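Local coordinates for haloperoxidase (Corallina officinalis, PDB 1QHB), which uses hydrogen peroxide and a bound vanadate to brominate organic substrates, working as a homododecamer that binds calcium for stability, at residues N503-Q508 against P527-G532; G104-R109 against L118-W123. All coordinates share one frame; numbering follows the deposited sequence.

Contact 1 (N503-Q508 against P527-G532)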
loop_
_atom_site.group_PDB
_atom_site.type_symbol
_atom_site.label_atom_id
_atom_site.label_comp_id
_atom_site.label_asym_id
_atom_site.label_seq_id
_atom_site.Cartn_x
_atom_site.Cartn_y
_atom_site.Cartn_z
ATOM N N ASN A 503 -44.547 11.391 -16.036
ATOM C CA ASN A 503 -45.824 12.014 -15.690
ATOM C C ASN A 503 -46.537 12.623 -16.891
ATOM O O ASN A 503 -47.570 13.270 -16.723
ATOM C CB ASN A 503 -45.624 13.111 -14.619
ATOM C CG ASN A 503 -45.201 12.437 -13.342
ATOM O OD1 ASN A 503 -45.743 11.490 -12.823
ATOM N ND2 ASN A 503 -44.137 12.805 -12.702
ATOM N N PHE A 504 -45.997 12.471 -18.090
ATOM C CA PHE A 504 -46.664 12.960 -19.294
ATOM C C PHE A 504 -48.004 12.225 -19.343
ATOM O O PHE A 504 -48.053 11.048 -18.932
ATOM C CB PHE A 504 -45.826 12.654 -20.513
ATOM C CG PHE A 504 -46.277 13.012 -21.897
ATOM C CD1 PHE A 504 -46.113 14.282 -22.367
ATOM C CD2 PHE A 504 -46.913 12.086 -22.711
ATOM C CE1 PHE A 504 -46.533 14.612 -23.646
ATOM C CE2 PHE A 504 -47.359 12.392 -23.970
ATOM C CZ PHE A 504 -47.153 13.672 -24.456
ATOM N N GLN A 505 -49.033 12.909 -19.800
ATOM C CA GLN A 505 -50.359 12.316 -19.841
ATOM C C GLN A 505 -50.720 11.702 -21.190
ATOM O O GLN A 505 -50.300 12.053 -22.288
ATOM C CB GLN A 505 -51.363 13.394 -19.435
ATOM C CG GLN A 505 -51.161 13.795 -17.981
ATOM C CD GLN A 505 -52.031 14.934 -17.493
ATOM O OE1 GLN A 505 -51.929 15.311 -16.330
ATOM N NE2 GLN A 505 -52.855 15.492 -18.338
ATOM N N ILE A 506 -51.488 10.611 -21.071
ATOM C CA ILE A 506 -52.069 9.879 -22.180
ATOM C C ILE A 506 -53.564 10.214 -22.197
ATOM O O ILE A 506 -54.300 9.967 -21.230
ATOM C CB ILE A 506 -51.852 8.368 -22.045
ATOM C CG1 ILE A 506 -50.345 8.007 -21.967
ATOM C CG2 ILE A 506 -52.466 7.637 -23.226
ATOM C CD1 ILE A 506 -50.129 6.578 -21.493
ATOM N N ASP A 507 -54.003 10.853 -23.257
ATOM C CA ASP A 507 -55.381 11.291 -23.385
ATOM C C ASP A 507 -56.338 10.337 -24.087
ATOM O O ASP A 507 -57.546 10.493 -23.911
ATOM C CB ASP A 507 -55.400 12.636 -24.136
ATOM C CG ASP A 507 -54.599 13.694 -23.400
ATOM O OD1 ASP A 507 -54.768 13.811 -22.167
ATOM O OD2 ASP A 507 -53.805 14.390 -24.066
ATOM N N GLN A 508 -55.871 9.386 -24.871
ATOM C CA GLN A 508 -56.706 8.422 -25.574
ATOM C C GLN A 508 -56.670 7.100 -24.806
ATOM O O GLN A 508 -55.588 6.523 -24.617
ATOM C CB GLN A 508 -56.216 8.160 -26.979
ATOM C CG GLN A 508 -56.218 9.283 -27.998
ATOM C CD GLN A 508 -55.792 8.722 -29.356
ATOM O OE1 GLN A 508 -54.672 8.238 -29.542
ATOM N NE2 GLN A 508 -56.709 8.773 -30.317
ATOM N N PRO A 527 -57.183 11.652 -18.168
ATOM C CA PRO A 527 -56.057 11.012 -18.834
ATOM C C PRO A 527 -55.402 10.040 -17.868
ATOM O O PRO A 527 -55.684 9.950 -16.678
ATOM C CB PRO A 527 -55.150 12.230 -19.101
ATOM C CG PRO A 527 -55.315 13.002 -17.823
ATOM C CD PRO A 527 -56.809 12.970 -17.583
ATOM N N LEU A 528 -54.476 9.265 -18.374
ATOM C CA LEU A 528 -53.657 8.349 -17.581
ATOM C C LEU A 528 -52.243 8.896 -17.697
ATOM O O LEU A 528 -52.026 9.744 -18.568
ATOM C CB LEU A 528 -53.769 6.970 -18.235
ATOM C CG LEU A 528 -55.153 6.298 -18.108
ATOM C CD1 LEU A 528 -55.224 5.056 -18.969
ATOM C CD2 LEU A 528 -55.399 5.925 -16.653
ATOM N N THR A 529 -51.282 8.460 -16.915
ATOM C CA THR A 529 -49.913 8.942 -17.086
ATOM C C THR A 529 -49.112 7.734 -17.553
ATOM O O THR A 529 -49.509 6.582 -17.262
ATOM C CB THR A 529 -49.302 9.480 -15.774
ATOM O OG1 THR A 529 -49.265 8.439 -14.793
ATOM C CG2 THR A 529 -50.163 10.553 -15.121
ATOM N N VAL A 530 -47.974 7.984 -18.157
ATOM C CA VAL A 530 -47.056 6.952 -18.583
ATOM C C VAL A 530 -46.613 6.122 -17.399
ATOM O O VAL A 530 -46.555 4.883 -17.444
ATOM C CB VAL A 530 -45.838 7.613 -19.269
ATOM C CG1 VAL A 530 -44.724 6.603 -19.590
ATOM C CG2 VAL A 530 -46.269 8.266 -20.561
ATOM N N ALA A 531 -46.287 6.755 -16.269
ATOM C CA ALA A 531 -45.829 6.020 -15.087
ATOM C C ALA A 531 -46.909 5.079 -14.584
ATOM O O ALA A 531 -46.615 3.932 -14.156
ATOM C CB ALA A 531 -45.415 6.940 -13.944
ATOM N N GLY A 532 -48.152 5.572 -14.484
ATOM C CA GLY A 532 -49.209 4.680 -13.966
ATOM C C GLY A 532 -49.507 3.540 -14.931
ATOM O O GLY A 532 -49.798 2.455 -14.463
HETATM O O HOH W 1 -47.960 9.710 -12.611
#
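Val530 CG2 meets the Phe504 ring at its edge, near the ring plane, beside a two-stranded antiparallel ladder, and approaches CB of Phe504 to 4.4 Å; the Phe504 side chain also packs on Pro352. The Gln505 amide runs beside the Pro527 ring, both side chains pointing the same way, with NE2 3.5 Å from Pro527 CG. An extended chain beyond CG carries it there (chi2 176°). Arg44 of a neighbouring subunit packs on Asn503, Phe504 and Gln505, so segment 503-508 also borders that subunit.

Backbone bonds define the register. Ile506 and Leu528 form the hydrogen-bonded pair: Ile506 N donates almost straight to Leu528 O (2.7 Å, 178° at the hydrogen), and Leu528 N returns a bond to Ile506 O. Gln505 and Thr529 are the neighbouring non-hydrogen-bonded pair. On the Ile506-Leu528 face, Ile506 CD1 reaches 4.3 Å from Val530 CG2, which continues the apolar patch from the ladder into the first turn of helix 530-548.

Beyond the strand pair, Val530 N bonds to Phe504 O at 3.2 Å, tying the first residue of the helix to the residue just before strand 505-506. Thr529 is the helix N-cap. Its OG1 lies between the backbone N and the carbonyl carbon (chi1 61°) and accepts from Gly532 N at 3.1 Å. One water bridges the segments, 2.8 Å from Thr529 OG1 and donating to Asn503 OD1.

Contact 2 (G104-R109 against L118-W123)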
loop_
_atom_site.group_PDB
_atom_site.type_symbol
_atom_site.label_atom_id
_atom_site.label_comp_id
_atom_site.label_asym_id
_atom_site.label_seq_id
_atom_site.Cartn_x
_atom_site.Cartn_y
_atom_site.Cartn_z
ATOM N N GLY A 104 -35.987 -48.193 -19.047
ATOM C CA GLY A 104 -35.092 -47.206 -18.427
ATOM C C GLY A 104 -35.873 -45.896 -18.252
ATOM O O GLY A 104 -35.403 -44.883 -17.746
ATOM N N LEU A 105 -37.132 -45.948 -18.654
ATOM C CA LEU A 105 -38.117 -44.910 -18.637
ATOM C C LEU A 105 -38.817 -44.903 -17.272
ATOM O O LEU A 105 -38.983 -45.928 -16.606
ATOM C CB LEU A 105 -39.226 -45.118 -19.663
ATOM C CG LEU A 105 -38.956 -45.079 -21.164
ATOM C CD1 LEU A 105 -40.221 -45.585 -21.862
ATOM C CD2 LEU A 105 -38.548 -43.710 -21.690
ATOM N N PRO A 106 -39.275 -43.714 -16.903
ATOM C CA PRO A 106 -39.954 -43.537 -15.639
ATOM C C PRO A 106 -41.264 -44.295 -15.613
ATOM O O PRO A 106 -41.980 -44.589 -16.566
ATOM C CB PRO A 106 -40.151 -42.035 -15.488
ATOM C CG PRO A 106 -39.410 -41.401 -16.601
ATOM C CD PRO A 106 -39.120 -42.440 -17.635
ATOM N N ILE A 107 -41.616 -44.724 -14.388
ATOM C CA ILE A 107 -42.895 -45.392 -14.197
ATOM C C ILE A 107 -43.805 -44.371 -13.514
ATOM O O ILE A 107 -43.560 -43.929 -12.376
ATOM C CB ILE A 107 -42.798 -46.694 -13.386
ATOM C CG1 ILE A 107 -41.861 -47.655 -14.138
ATOM C CG2 ILE A 107 -44.173 -47.301 -13.186
ATOM C CD1 ILE A 107 -41.403 -48.824 -13.290
ATOM N N TRP A 108 -44.818 -43.920 -14.239
ATOM C CA TRP A 108 -45.659 -42.847 -13.751
ATOM C C TRP A 108 -46.904 -43.432 -13.113
ATOM O O TRP A 108 -47.170 -44.597 -13.452
ATOM C CB TRP A 108 -46.085 -41.954 -14.931
ATOM C CG TRP A 108 -44.909 -41.325 -15.615
ATOM C CD1 TRP A 108 -44.486 -41.548 -16.887
ATOM C CD2 TRP A 108 -44.039 -40.335 -15.061
ATOM N NE1 TRP A 108 -43.363 -40.791 -17.161
ATOM C CE2 TRP A 108 -43.095 -40.014 -16.043
ATOM C CE3 TRP A 108 -43.966 -39.704 -13.816
ATOM C CZ2 TRP A 108 -42.062 -39.090 -15.836
ATOM C CZ3 TRP A 108 -42.953 -38.810 -13.591
ATOM C CH2 TRP A 108 -42.017 -38.513 -14.598
ATOM N N ARG A 109 -47.657 -42.647 -12.373
ATOM C CA ARG A 109 -48.905 -43.132 -11.805
ATOM C C ARG A 109 -50.047 -43.062 -12.817
ATOM O O ARG A 109 -50.936 -43.930 -12.860
ATOM C CB ARG A 109 -49.315 -42.270 -10.600
ATOM C CG ARG A 109 -48.344 -42.406 -9.414
ATOM C CD ARG A 109 -48.769 -41.390 -8.326
ATOM N NE ARG A 109 -48.117 -41.784 -7.069
ATOM C CZ ARG A 109 -46.921 -41.406 -6.647
ATOM N NH1 ARG A 109 -46.199 -40.542 -7.368
ATOM N NH2 ARG A 109 -46.488 -41.886 -5.487
ATOM N N LEU A 118 -43.629 -40.103 -21.166
ATOM C CA LEU A 118 -42.945 -38.862 -20.765
ATOM C C LEU A 118 -41.623 -39.159 -20.094
ATOM O O LEU A 118 -41.498 -40.168 -19.372
ATOM C CB LEU A 118 -43.887 -38.160 -19.766
ATOM C CG LEU A 118 -45.168 -37.596 -20.420
ATOM C CD1 LEU A 118 -45.977 -36.793 -19.427
ATOM C CD2 LEU A 118 -44.843 -36.737 -21.641
ATOM N N GLU A 119 -40.676 -38.273 -20.235
ATOM C CA GLU A 119 -39.403 -38.316 -19.558
ATOM C C GLU A 119 -39.453 -37.192 -18.499
ATOM O O GLU A 119 -40.482 -36.527 -18.434
ATOM C CB GLU A 119 -38.242 -38.105 -20.508
ATOM C CG GLU A 119 -37.437 -39.381 -20.748
ATOM C CD GLU A 119 -36.766 -39.942 -19.501
ATOM O OE1 GLU A 119 -36.781 -39.295 -18.432
ATOM O OE2 GLU A 119 -36.239 -41.076 -19.608
ATOM N N VAL A 120 -38.383 -37.032 -17.740
ATOM C CA VAL A 120 -38.288 -36.059 -16.690
ATOM C C VAL A 120 -37.730 -34.718 -17.145
ATOM O O VAL A 120 -37.059 -34.663 -18.172
ATOM C CB VAL A 120 -37.382 -36.543 -15.526
ATOM C CG1 VAL A 120 -37.958 -37.827 -14.957
ATOM C CG2 VAL A 120 -35.953 -36.754 -15.993
ATOM N N ARG A 121 -37.999 -33.663 -16.379
ATOM C CA ARG A 121 -37.395 -32.354 -16.716
ATOM C C ARG A 121 -36.534 -32.004 -15.501
ATOM O O ARG A 121 -36.858 -32.499 -14.424
ATOM C CB ARG A 121 -38.433 -31.272 -17.065
ATOM C CG ARG A 121 -39.495 -31.068 -16.007
ATOM C CD ARG A 121 -40.527 -30.025 -16.410
ATOM N NE ARG A 121 -39.895 -28.727 -16.677
ATOM C CZ ARG A 121 -40.438 -27.537 -16.531
ATOM N NH1 ARG A 121 -41.689 -27.406 -16.088
ATOM N NH2 ARG A 121 -39.658 -26.499 -16.865
ATOM N N GLY A 122 -35.477 -31.197 -15.627
ATOM C CA GLY A 122 -34.614 -30.863 -14.518
ATOM C C GLY A 122 -34.788 -29.453 -13.981
ATOM O O GLY A 122 -35.566 -28.663 -14.527
ATOM N N TRP A 123 -34.107 -29.161 -12.865
ATOM C CA TRP A 123 -34.249 -27.829 -12.245
ATOM C C TRP A 123 -33.596 -26.775 -13.116
ATOM O O TRP A 123 -32.640 -27.178 -13.753
ATOM C CB TRP A 123 -33.675 -27.822 -10.839
ATOM C CG TRP A 123 -34.446 -28.786 -9.972
ATOM C CD1 TRP A 123 -35.633 -28.550 -9.369
ATOM C CD2 TRP A 123 -34.060 -30.117 -9.623
ATOM N NE1 TRP A 123 -36.040 -29.657 -8.643
ATOM C CE2 TRP A 123 -35.072 -30.619 -8.787
ATOM C CE3 TRP A 123 -32.955 -30.911 -9.904
ATOM C CZ2 TRP A 123 -35.029 -31.912 -8.246
ATOM C CZ3 TRP A 123 -32.912 -32.178 -9.345
ATOM C CH2 TRP A 123 -33.943 -32.673 -8.538
#
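Trp108 turns the NE1 edge of its indole to the backbone of Leu118 and lays a face against Pro106, two residues earlier in the same segment, whose CB sits 3.4 Å above the ring plane, offset toward the rim. NE1 donates to Leu118 O at 3.0 Å. The oxygen lies within 2° of the indole plane, yet the donor stands above the carbonyl plane, 41° out of it, so the bond is in plane for the ring but not for the acceptor.

The Leu118 and Val120 side chains each cross that of Trp108 at about a right angle. Leu118 CB is 3.7 Å from Trp108 NE1, while Val120 CG1 meets CH2 at 4.1 Å and also reaches Pro106 CG. Glu119 likewise crosses Pro106 at about a right angle, its chain bent at chi2 (-63°), which curls the carboxylate back over its own backbone: OE1 accepts from Val120 N through the anti lone pair, and OE2 lies 3.7 Å from Pro106 CD.

The two loops flank helix 111-115, and Ala113 on it packs against both Trp108 and Leu118. Arg99 forms a salt bridge with Glu119 OE1 and bonds to Gly104 O, which probably favours the charged carboxylate and links both loops through one guanidinium.

Contact 2 closes long before contact 1 opens along the chain, and the two lie on opposite sides of the chain's centre, with their own centres 50 Å apart and nearest atoms about 31 Å apart. They share no helix, strand or sheet: contact 2 joins loops on either side of helix 111-115, whereas contact 1 pairs strands 505-506 and 528-529 at the start of helix 530-548. Both lie away from the annotated vanadate and calcium residues of their own chain. They are thus independent pieces of local packing, each beside a different subunit interface of the dodecamer; at 118-123, Gly122 N bonds to calcium-site residue Asp363 of a neighbouring subunit, and Trp123 extends a parallel ladder across the interface.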